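Local coordinates for protein sugar-phosphate aldolase (Thermotoga maritima, PDB 1PVT) that is a member of the class II aldolase and adducin group of alpha/beta proteins, built around a mixed beta sheet with helices packed on both faces, at residues K121-T126 / G195-G200. Sequence-based numbering, arbitrary orientation.
Sequences KAIVHT and GVVAFG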
loop_
_atom_site.group_PDB
_atom_site.type_symbol
_atom_site.label_atom_id
_atom_site.label_comp_id
_atom_site.label_asym_id
_atom_site.label_seq_id
_atom_site.Cartn_x
_atom_site.Cartn_y
_atom_site.Cartn_z
ATOM N N LYS A 121 9.108 2.729 5.295
ATOM C CA LYS A 121 8.478 1.830 6.266
ATOM C C LYS A 121 6.950 1.639 6.084
ATOM O O LYS A 121 6.362 0.765 6.724
ATOM C CB LYS A 121 8.757 2.332 7.688
ATOM C CG LYS A 121 8.066 3.658 7.977
ATOM C CD LYS A 121 7.792 3.919 9.473
ATOM C CE LYS A 121 6.783 5.085 9.657
ATOM N NZ LYS A 121 6.449 5.416 11.090
ATOM N N ALA A 122 6.311 2.424 5.208
ATOM C CA ALA A 122 4.856 2.317 5.008
ATOM C C ALA A 122 4.327 1.968 3.609
ATOM O O ALA A 122 4.865 2.411 2.598
ATOM C CB ALA A 122 4.191 3.603 5.487
ATOM N N ILE A 123 3.250 1.180 3.576
ATOM C CA ILE A 123 2.590 0.762 2.328
ATOM C C ILE A 123 1.055 0.929 2.351
ATOM O O ILE A 123 0.359 0.364 3.205
ATOM C CB ILE A 123 2.846 -0.712 2.004
ATOM C CG1 ILE A 123 4.337 -0.958 1.828
ATOM C CG2 ILE A 123 2.096 -1.086 0.726
ATOM C CD1 ILE A 123 4.660 -2.401 1.577
ATOM N N VAL A 124 0.534 1.685 1.391
ATOM C CA VAL A 124 -0.898 1.924 1.305
ATOM C C VAL A 124 -1.377 1.396 -0.031
ATOM O O VAL A 124 -0.865 1.808 -1.069
ATOM C CB VAL A 124 -1.228 3.447 1.368
ATOM C CG1 VAL A 124 -2.693 3.669 1.123
ATOM C CG2 VAL A 124 -0.860 4.024 2.708
ATOM N N HIS A 125 -2.340 0.477 -0.006
ATOM C CA HIS A 125 -2.910 -0.078 -1.235
ATOM C C HIS A 125 -4.416 0.225 -1.303
ATOM O O HIS A 125 -5.182 -0.166 -0.411
ATOM C CB HIS A 125 -2.703 -1.593 -1.310
ATOM C CG HIS A 125 -3.481 -2.247 -2.411
ATOM N ND1 HIS A 125 -4.454 -3.195 -2.176
ATOM C CD2 HIS A 125 -3.459 -2.057 -3.752
ATOM C CE1 HIS A 125 -4.998 -3.559 -3.324
ATOM N NE2 HIS A 125 -4.413 -2.883 -4.296
ATOM N N THR A 126 -4.839 0.908 -2.365
ATOM C CA THR A 126 -6.244 1.264 -2.509
ATOM C C THR A 126 -6.627 1.326 -3.988
ATOM O O THR A 126 -5.773 1.162 -4.857
ATOM C CB THR A 126 -6.517 2.618 -1.795
ATOM O OG1 THR A 126 -7.924 2.775 -1.572
ATOM C CG2 THR A 126 -5.982 3.779 -2.617
ATOM N N GLY A 195 -5.955 -1.083 -8.873
ATOM C CA GLY A 195 -5.502 0.034 -8.076
ATOM C C GLY A 195 -4.010 0.269 -7.973
ATOM O O GLY A 195 -3.234 -0.040 -8.875
ATOM N N VAL A 196 -3.604 0.809 -6.837
ATOM C CA VAL A 196 -2.218 1.143 -6.652
ATOM C C VAL A 196 -1.722 0.877 -5.255
ATOM O O VAL A 196 -2.504 0.720 -4.323
ATOM C CB VAL A 196 -2.012 2.622 -6.946
ATOM C CG1 VAL A 196 -2.883 3.433 -6.018
ATOM C CG2 VAL A 196 -0.566 3.007 -6.761
ATOM N N VAL A 197 -0.400 0.848 -5.138
ATOM C CA VAL A 197 0.295 0.630 -3.883
ATOM C C VAL A 197 1.322 1.736 -3.745
ATOM O O VAL A 197 2.116 1.951 -4.652
ATOM C CB VAL A 197 1.054 -0.683 -3.897
ATOM C CG1 VAL A 197 1.674 -0.919 -2.534
ATOM C CG2 VAL A 197 0.129 -1.811 -4.285
ATOM N N ALA A 198 1.322 2.428 -2.614
ATOM C CA ALA A 198 2.267 3.519 -2.419
ATOM C C ALA A 198 3.131 3.321 -1.190
ATOM O O ALA A 198 2.679 2.778 -0.183
ATOM C CB ALA A 198 1.523 4.838 -2.323
ATOM N N PHE A 199 4.374 3.783 -1.274
ATOM C CA PHE A 199 5.320 3.627 -0.174
ATOM C C PHE A 199 5.761 4.989 0.333
ATOM O O PHE A 199 5.528 6.003 -0.322
ATOM C CB PHE A 199 6.547 2.841 -0.655
ATOM C CG PHE A 199 6.209 1.695 -1.565
ATOM C CD1 PHE A 199 6.711 1.650 -2.859
ATOM C CD2 PHE A 199 5.361 0.675 -1.142
ATOM C CE1 PHE A 199 6.370 0.607 -3.719
ATOM C CE2 PHE A 199 5.012 -0.379 -1.996
ATOM C CZ PHE A 199 5.514 -0.412 -3.284
ATOM N N GLY A 200 6.400 5.014 1.497
ATOM C CA GLY A 200 6.866 6.278 2.031
ATOM C C GLY A 200 7.525 6.173 3.390
ATOM O O GLY A 200 7.409 5.153 4.071
#
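Neighbouring antiparallel strands at the heart of the AraD-like alpha/beta fold meet here, Val124 pairing with Ala198 and Thr126 with Val196. Both are interior strands of the central sheet: 122-126 also bonds to strand 28-34 and 196-200 to strand 188-191. Val124 N reaches Ala198 O at 2.9 Å, and Ala198 N returns a 2.7 Å bond to Val124 O. At the next hydrogen-bonded pair, Val196 N meets Thr126 O at 3.0 Å, nearly straight at 170°. Gly195, just before strand 196-200 and with positive phi, makes a CA-H...O contact with the same Thr126 O.

Val124, Thr126 and Ala198 face helix 203-224, where Val210 touches both Thr126 and Ala198. Ile123 and Phe199 turn instead to helix 103-115, and Phe113 meets the Phe199 ring edge-to-face. Ile123 and Phe199 lie side by side: Ile123 CG1, held beside its own backbone N (chi1 -61°), comes to the ring edge, 3.5 Å from Phe199 CD2. The other branch, CG2, crosses to Val197 CG1 at a tight 3.3 Å, so a single isoleucine spans two residues of the opposing strand.

With CG anti to the backbone N and beside the carbonyl carbon (chi1 169°), the His125 ring presents CD2 to Val197 CG2, which approaches obliquely at 3.6 Å, and to Val196 O. NE2 is hydrogen-bonded to His194 O, while ND1 has a weak bond to Glu102. Val196 O, already accepting from Thr126 N, sits at the ring edge near its plane, 3.0 Å from His125 CD2.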